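Local coordinates for uncharacterized protein AF0587 (Archaeoglobus fulgidus DSM 4304, PDB 2Q07) that is of unknown function but, as the C-terminal part of a probable archaeosine synthase, may bind RNA in tRNA modification, at residues N61-R73 with E96-I108. Numbering follows the deposited sequence.
Sequences NEIIISSPLVVPR and EVSFVAGWLKRFI
V70, P72 and I63 press against V100, L104 and F107 where a helix packs on one face of a mixed β-sheet, over its edge hairpin, a largely apolar contact in the DUF5591 region of the chain. Strands 61-65 and 70-72 form an antiparallel hairpin, paired through mutual backbone bonds between I64 and V71, and helix 96-108 runs nearly antiparallel to the first strand (173°) but only 22° from the direction of the second. V70 is wedged into the helix surface by both its branches: CG2 lies 3.6 Å from V100 CG1 and also touches CB of W103, whereas CG1, anti to the backbone N, is directed toward the F107 ring and L104. P72 works differently, crossing F107 at about a right angle and setting CG over one face; CG of P72 stands 3.7 Å from the centroid of that ring in a CH-pi contact, 21° off the normal. Y25 meets the same phenylalanine edge-to-face, and L22 of helix 16-24 also touches it. From the neighbouring strand, I63 CG2 reaches L104 CD1 at 3.8 Å, and I65 divides its contacts between V100 and L104, its CD1 meeting L104 CD2. Polarity enters at the turn, where S67 OG donates a 2.6 Å hydrogen bond to E96 OE2, arriving from above the carboxylate plane. Next to it, after a cis peptide bond, P68 sets its carbonyl O at the edge of the F99 ring, while its CB lies 3.8 Å from F99 CE2. Strand 61-65 pairs in parallel with strand 31-36 on its other flank, and the helix lies across the face of the hairpin at that end of the five-stranded sheet, consistent with the α/β fold of the UDG-like clan to which DUF5591 is assigned.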
ATOM      1  N   ASN A  61      -3.146  14.178   2.887  1.00 14.64           N
ATOM      2  CA  ASN A  61      -2.470  12.885   2.933  1.00 14.73           C
ATOM      3  C   ASN A  61      -2.066  12.548   4.358  1.00 14.41           C
ATOM      4  O   ASN A  61      -1.852  13.448   5.178  1.00 13.90           O
ATOM      5  CB  ASN A  61      -1.236  12.916   2.030  1.00 12.43           C
ATOM      6  CG  ASN A  61      -1.573  12.613   0.584  1.00 16.61           C
ATOM      7  OD1 ASN A  61      -1.705  11.444   0.202  1.00 19.44           O
ATOM      8  ND2 ASN A  61      -1.732  13.660  -0.228  1.00  8.24           N
ATOM      9  N   GLU A  62      -1.944  11.253   4.643  1.00 12.41           N
ATOM     10  CA  GLU A  62      -1.596  10.797   5.982  1.00 14.21           C
ATOM     11  C   GLU A  62      -0.436   9.820   5.980  1.00 14.56           C
ATOM     12  O   GLU A  62      -0.320   8.972   5.103  1.00 13.88           O
ATOM     13  CB  GLU A  62      -2.798  10.104   6.638  1.00 17.68           C
ATOM     14  CG  GLU A  62      -3.997  10.998   6.913  1.00 18.81           C
ATOM     15  CD  GLU A  62      -5.289  10.196   7.053  1.00 24.21           C
ATOM     16  OE1 GLU A  62      -5.663   9.501   6.082  1.00 18.96           O
ATOM     17  OE2 GLU A  62      -5.925  10.252   8.128  1.00 23.49           O
ATOM     18  N   ILE A  63       0.427   9.949   6.971  1.00 15.68           N
ATOM     19  CA  ILE A  63       1.540   9.034   7.110  1.00 18.11           C
ATOM     20  C   ILE A  63       1.529   8.622   8.570  1.00 18.44           C
ATOM     21  O   ILE A  63       1.506   9.469   9.459  1.00 17.79           O
ATOM     22  CB  ILE A  63       2.878   9.701   6.753  1.00 16.96           C
ATOM     23  CG1 ILE A  63       2.919  10.006   5.249  1.00 18.07           C
ATOM     24  CG2 ILE A  63       4.037   8.798   7.167  1.00 15.20           C
ATOM     25  CD1 ILE A  63       4.166  10.708   4.797  1.00 18.54           C
ATOM     26  N   ILE A  64       1.506   7.318   8.812  1.00 18.04           N
ATOM     27  CA  ILE A  64       1.515   6.801  10.171  1.00 18.71           C
ATOM     28  C   ILE A  64       2.954   6.493  10.580  1.00 18.73           C
ATOM     29  O   ILE A  64       3.637   5.710   9.915  1.00 18.11           O
ATOM     30  CB  ILE A  64       0.669   5.498  10.285  1.00 18.86           C
ATOM     31  CG1 ILE A  64      -0.810   5.814  10.041  1.00 18.52           C
ATOM     32  CG2 ILE A  64       0.879   4.848  11.657  1.00 15.95           C
ATOM     33  CD1 ILE A  64      -1.192   5.910   8.576  1.00 19.00           C
ATOM     34  N   ILE A  65       3.424   7.111  11.659  1.00 19.83           N
ATOM     35  CA  ILE A  65       4.787   6.859  12.123  1.00 21.20           C
ATOM     36  C   ILE A  65       4.793   5.643  13.049  1.00 23.62           C
ATOM     37  O   ILE A  65       4.014   5.567  14.004  1.00 20.58           O
ATOM     38  CB  ILE A  65       5.365   8.064  12.905  1.00 20.22           C
ATOM     39  CG1 ILE A  65       5.439   9.300  12.002  1.00 18.77           C
ATOM     40  CG2 ILE A  65       6.751   7.721  13.442  1.00 22.14           C
ATOM     41  CD1 ILE A  65       5.826  10.567  12.730  1.00 19.33           C
ATOM     42  N   SER A  66       5.673   4.695  12.749  1.00 25.14           N
ATOM     43  CA  SER A  66       5.811   3.486  13.545  1.00 28.12           C
ATOM     44  C   SER A  66       7.290   3.102  13.594  1.00 28.02           C
ATOM     45  O   SER A  66       8.161   3.911  13.266  1.00 28.28           O
ATOM     46  CB  SER A  66       4.993   2.351  12.921  1.00 29.49           C
ATOM     47  OG  SER A  66       4.934   1.236  13.789  1.00 29.57           O
ATOM     48  N   SER A  67       7.574   1.872  14.006  1.00 28.96           N
ATOM     49  CA  SER A  67       8.949   1.393  14.072  1.00 29.59           C
ATOM     50  C   SER A  67       9.001  -0.109  13.801  1.00 30.04           C
ATOM     51  O   SER A  67       8.325  -0.892  14.467  1.00 29.33           O
ATOM     52  CB  SER A  67       9.560   1.687  15.443  1.00 32.25           C
ATOM     53  OG  SER A  67      10.909   1.246  15.490  1.00 32.13           O
ATOM     54  N   PRO A  68       9.822  -0.528  12.827  1.00 29.43           N
ATOM     55  CA  PRO A  68      10.688   0.313  11.995  1.00 29.73           C
ATOM     56  C   PRO A  68       9.969   0.952  10.812  1.00 29.63           C
ATOM     57  O   PRO A  68      10.550   1.762  10.091  1.00 29.34           O
ATOM     58  CB  PRO A  68      11.761  -0.661  11.499  1.00 31.10           C
ATOM     59  CG  PRO A  68      11.423  -2.009  12.150  1.00 32.35           C
ATOM     60  CD  PRO A  68       9.968  -1.938  12.450  1.00 29.85           C
ATOM     61  N   LEU A  69       8.704   0.600  10.622  1.00 27.77           N
ATOM     62  CA  LEU A  69       7.958   1.102   9.482  1.00 27.77           C
ATOM     63  C   LEU A  69       7.305   2.475   9.543  1.00 27.04           C
ATOM     64  O   LEU A  69       6.674   2.857  10.526  1.00 29.57           O
ATOM     65  CB  LEU A  69       6.894   0.079   9.066  1.00 28.44           C
ATOM     66  CG  LEU A  69       7.385  -1.238   8.459  1.00 28.16           C
ATOM     67  CD1 LEU A  69       6.190  -2.121   8.155  1.00 32.11           C
ATOM     68  CD2 LEU A  69       8.184  -0.969   7.181  1.00 29.73           C
ATOM     69  N   VAL A  70       7.491   3.203   8.452  1.00 24.78           N
ATOM     70  CA  VAL A  70       6.898   4.505   8.230  1.00 21.42           C
ATOM     71  C   VAL A  70       5.888   4.114   7.156  1.00 20.01           C
ATOM     72  O   VAL A  70       6.275   3.547   6.133  1.00 21.50           O
ATOM     73  CB  VAL A  70       7.904   5.483   7.629  1.00 24.18           C
ATOM     74  CG1 VAL A  70       7.183   6.759   7.229  1.00 22.84           C
ATOM     75  CG2 VAL A  70       9.025   5.765   8.634  1.00 23.53           C
ATOM     76  N   VAL A  71       4.613   4.421   7.368  1.00 16.54           N
ATOM     77  CA  VAL A  71       3.585   3.993   6.426  1.00 18.07           C
ATOM     78  C   VAL A  71       2.579   4.999   5.878  1.00 16.50           C
ATOM     79  O   VAL A  71       1.740   5.503   6.612  1.00 16.03           O
ATOM     80  CB  VAL A  71       2.745   2.847   7.048  1.00 19.28           C
ATOM     81  CG1 VAL A  71       1.756   2.303   6.025  1.00 22.40           C
ATOM     82  CG2 VAL A  71       3.664   1.744   7.554  1.00 21.71           C
ATOM     83  N   PRO A  72       2.662   5.312   4.577  1.00 16.14           N
ATOM     84  CA  PRO A  72       1.688   6.250   4.031  1.00 15.76           C
ATOM     85  C   PRO A  72       0.352   5.508   4.150  1.00 16.63           C
ATOM     86  O   PRO A  72       0.288   4.291   3.934  1.00 16.73           O
ATOM     87  CB  PRO A  72       2.136   6.401   2.575  1.00 13.98           C
ATOM     88  CG  PRO A  72       3.637   6.278   2.688  1.00 16.01           C
ATOM     89  CD  PRO A  72       3.790   5.116   3.644  1.00 14.20           C
ATOM     90  N   ARG A  73      -0.698   6.222   4.502  1.00 13.61           N
ATOM     91  CA  ARG A  73      -2.007   5.604   4.657  1.00 17.10           C
ATOM     92  C   ARG A  73      -2.408   4.705   3.478  1.00 17.31           C
ATOM     93  O   ARG A  73      -3.103   3.706   3.659  1.00 15.13           O
ATOM     94  CB  ARG A  73      -3.063   6.687   4.861  1.00 17.66           C
ATOM     95  CG  ARG A  73      -4.500   6.175   4.841  1.00 19.57           C
ATOM     96  CD  ARG A  73      -5.228   6.573   6.104  1.00 21.86           C
ATOM     97  NE  ARG A  73      -4.885   5.698   7.214  1.00 25.64           N
ATOM     98  CZ  ARG A  73      -4.921   6.048   8.495  1.00 21.64           C
ATOM     99  NH1 ARG A  73      -5.280   7.274   8.858  1.00 23.13           N
ATOM    100  NH2 ARG A  73      -4.609   5.151   9.416  1.00 24.13           N
ATOM    101  N   GLU A  96      17.077   4.093  16.401  1.00 28.64           N
ATOM    102  CA  GLU A  96      15.695   3.916  15.973  1.00 28.07           C
ATOM    103  C   GLU A  96      15.097   5.227  15.453  1.00 25.17           C
ATOM    104  O   GLU A  96      14.441   5.252  14.410  1.00 24.85           O
ATOM    105  CB  GLU A  96      14.871   3.378  17.145  1.00 30.57           C
ATOM    106  CG  GLU A  96      13.440   3.017  16.804  1.00 35.86           C
ATOM    107  CD  GLU A  96      12.754   2.265  17.934  1.00 39.82           C
ATOM    108  OE1 GLU A  96      12.655   2.819  19.052  1.00 42.74           O
ATOM    109  OE2 GLU A  96      12.319   1.117  17.703  1.00 40.39           O
ATOM    110  N   VAL A  97      15.317   6.316  16.182  1.00 23.53           N
ATOM    111  CA  VAL A  97      14.806   7.613  15.750  1.00 21.89           C
ATOM    112  C   VAL A  97      15.491   7.972  14.434  1.00 21.93           C
ATOM    113  O   VAL A  97      14.855   8.443  13.498  1.00 20.31           O
ATOM    114  CB  VAL A  97      15.090   8.720  16.797  1.00 22.34           C
ATOM    115  CG1 VAL A  97      14.946  10.097  16.161  1.00 18.03           C
ATOM    116  CG2 VAL A  97      14.118   8.593  17.960  1.00 20.79           C
ATOM    117  N   SER A  98      16.791   7.724  14.376  1.00 21.45           N
ATOM    118  CA  SER A  98      17.584   8.012  13.191  1.00 25.01           C
ATOM    119  C   SER A  98      17.069   7.244  11.976  1.00 25.39           C
ATOM    120  O   SER A  98      16.877   7.820  10.901  1.00 27.07           O
ATOM    121  CB  SER A  98      19.049   7.663  13.461  1.00 25.28           C
ATOM    122  OG  SER A  98      19.841   7.887  12.319  1.00 32.71           O
ATOM    123  N   PHE A  99      16.836   5.947  12.151  1.00 25.14           N
ATOM    124  CA  PHE A  99      16.342   5.104  11.069  1.00 22.31           C
ATOM    125  C   PHE A  99      14.944   5.504  10.606  1.00 20.63           C
ATOM    126  O   PHE A  99      14.694   5.602   9.406  1.00 18.88           O
ATOM    127  CB  PHE A  99      16.315   3.632  11.497  1.00 22.74           C
ATOM    128  CG  PHE A  99      15.893   2.690  10.400  1.00 22.97           C
ATOM    129  CD1 PHE A  99      16.794   2.305   9.405  1.00 25.17           C
ATOM    130  CD2 PHE A  99      14.598   2.190  10.354  1.00 23.87           C
ATOM    131  CE1 PHE A  99      16.406   1.432   8.383  1.00 24.99           C
ATOM    132  CE2 PHE A  99      14.202   1.320   9.337  1.00 23.28           C
ATOM    133  CZ  PHE A  99      15.109   0.938   8.348  1.00 22.84           C
ATOM    134  N   VAL A 100      14.026   5.724  11.544  1.00 19.89           N
ATOM    135  CA  VAL A 100      12.668   6.103  11.162  1.00 18.99           C
ATOM    136  C   VAL A 100      12.627   7.493  10.507  1.00 19.08           C
ATOM    137  O   VAL A 100      11.882   7.713   9.555  1.00 19.50           O
ATOM    138  CB  VAL A 100      11.697   6.078  12.367  1.00 20.19           C
ATOM    139  CG1 VAL A 100      10.306   6.462  11.908  1.00 15.89           C
ATOM    140  CG2 VAL A 100      11.657   4.691  12.982  1.00 18.40           C
ATOM    141  N   ALA A 101      13.431   8.421  11.014  1.00 18.02           N
ATOM    142  CA  ALA A 101      13.493   9.768  10.451  1.00 17.59           C
ATOM    143  C   ALA A 101      13.968   9.706   8.996  1.00 17.34           C
ATOM    144  O   ALA A 101      13.445  10.400   8.133  1.00 18.07           O
ATOM    145  CB  ALA A 101      14.450  10.633  11.276  1.00 16.13           C
ATOM    146  N   GLY A 102      14.974   8.872   8.740  1.00 18.55           N
ATOM    147  CA  GLY A 102      15.512   8.728   7.398  1.00 16.23           C
ATOM    148  C   GLY A 102      14.438   8.382   6.381  1.00 16.86           C
ATOM    149  O   GLY A 102      14.339   9.033   5.337  1.00 14.45           O
ATOM    150  N   TRP A 103      13.632   7.366   6.686  1.00 14.73           N
ATOM    151  CA  TRP A 103      12.563   6.963   5.780  1.00 17.15           C
ATOM    152  C   TRP A 103      11.407   7.951   5.722  1.00 17.47           C
ATOM    153  O   TRP A 103      10.886   8.239   4.638  1.00 15.74           O
ATOM    154  CB  TRP A 103      12.058   5.563   6.141  1.00 16.95           C
ATOM    155  CG  TRP A 103      13.003   4.508   5.637  1.00 19.48           C
ATOM    156  CD1 TRP A 103      13.812   3.700   6.382  1.00 20.56           C
ATOM    157  CD2 TRP A 103      13.311   4.230   4.265  1.00 19.48           C
ATOM    158  NE1 TRP A 103      14.616   2.942   5.555  1.00 20.11           N
ATOM    159  CE2 TRP A 103      14.326   3.246   4.252  1.00 19.09           C
ATOM    160  CE3 TRP A 103      12.829   4.721   3.042  1.00 20.35           C
ATOM    161  CZ2 TRP A 103      14.871   2.741   3.059  1.00 19.68           C
ATOM    162  CZ3 TRP A 103      13.370   4.221   1.857  1.00 20.18           C
ATOM    163  CH2 TRP A 103      14.384   3.238   1.878  1.00 19.75           C
ATOM    164  N   LEU A 104      11.017   8.492   6.875  1.00 18.22           N
ATOM    165  CA  LEU A 104       9.926   9.458   6.907  1.00 17.71           C
ATOM    166  C   LEU A 104      10.255  10.645   6.004  1.00 17.77           C
ATOM    167  O   LEU A 104       9.388  11.130   5.258  1.00 16.42           O
ATOM    168  CB  LEU A 104       9.674   9.957   8.336  1.00 16.52           C
ATOM    169  CG  LEU A 104       8.665  11.114   8.445  1.00 16.41           C
ATOM    170  CD1 LEU A 104       7.284  10.669   7.947  1.00 14.83           C
ATOM    171  CD2 LEU A 104       8.570  11.593   9.895  1.00 20.18           C
ATOM    172  N   LYS A 105      11.505  11.108   6.077  1.00 15.50           N
ATOM    173  CA  LYS A 105      11.961  12.227   5.261  1.00 16.80           C
ATOM    174  C   LYS A 105      11.791  11.928   3.777  1.00 17.12           C
ATOM    175  O   LYS A 105      11.392  12.798   3.005  1.00 15.27           O
ATOM    176  CB  LYS A 105      13.437  12.556   5.521  1.00 18.11           C
ATOM    177  CG  LYS A 105      13.899  13.749   4.678  1.00 21.80           C
ATOM    178  CD  LYS A 105      15.229  14.342   5.110  1.00 21.83           C
ATOM    179  CE  LYS A 105      16.407  13.561   4.574  1.00 19.72           C
ATOM    180  NZ  LYS A 105      17.672  14.323   4.770  1.00 23.08           N
ATOM    181  N   ARG A 106      12.116  10.697   3.386  1.00 17.71           N
ATOM    182  CA  ARG A 106      11.995  10.279   1.993  1.00 19.14           C
ATOM    183  C   ARG A 106      10.582  10.403   1.466  1.00 17.64           C
ATOM    184  O   ARG A 106      10.374  10.883   0.359  1.00 19.31           O
ATOM    185  CB  ARG A 106      12.480   8.842   1.838  1.00 23.62           C
ATOM    186  CG  ARG A 106      13.910   8.689   2.279  1.00 27.18           C
ATOM    187  CD  ARG A 106      14.559   7.480   1.668  1.00 32.97           C
ATOM    188  NE  ARG A 106      15.933   7.347   2.133  1.00 39.29           N
ATOM    189  CZ  ARG A 106      16.813   6.504   1.612  1.00 41.59           C
ATOM    190  NH1 ARG A 106      16.459   5.718   0.600  1.00 42.24           N
ATOM    191  NH2 ARG A 106      18.042   6.443   2.108  1.00 45.27           N
ATOM    192  N   PHE A 107       9.604   9.973   2.259  1.00 16.58           N
ATOM    193  CA  PHE A 107       8.207  10.066   1.845  1.00 14.40           C
ATOM    194  C   PHE A 107       7.729  11.519   1.780  1.00 10.91           C
ATOM    195  O   PHE A 107       6.977  11.895   0.889  1.00  9.17           O
ATOM    196  CB  PHE A 107       7.313   9.270   2.797  1.00 15.21           C
ATOM    197  CG  PHE A 107       7.332   7.786   2.543  1.00 13.75           C
ATOM    198  CD1 PHE A 107       7.877   6.913   3.478  1.00 15.58           C
ATOM    199  CD2 PHE A 107       6.779   7.261   1.382  1.00 14.41           C
ATOM    200  CE1 PHE A 107       7.868   5.540   3.263  1.00 21.18           C
ATOM    201  CE2 PHE A 107       6.765   5.882   1.154  1.00 16.80           C
ATOM    202  CZ  PHE A 107       7.308   5.022   2.093  1.00 19.11           C
ATOM    203  N   ILE A 108       8.168  12.332   2.733  1.00 10.97           N
ATOM    204  CA  ILE A 108       7.789  13.737   2.762  1.00 11.62           C
ATOM    205  C   ILE A 108       8.362  14.449   1.532  1.00 13.90           C
ATOM    206  O   ILE A 108       7.667  15.211   0.863  1.00 12.05           O
ATOM    207  CB  ILE A 108       8.329  14.428   4.027  1.00 11.28           C
ATOM    208  CG1 ILE A 108       7.522  13.983   5.246  1.00 12.10           C
ATOM    209  CG2 ILE A 108       8.288  15.963   3.862  1.00  9.39           C
ATOM    210  CD1 ILE A 108       8.075  14.559   6.554  1.00 12.64           C
TER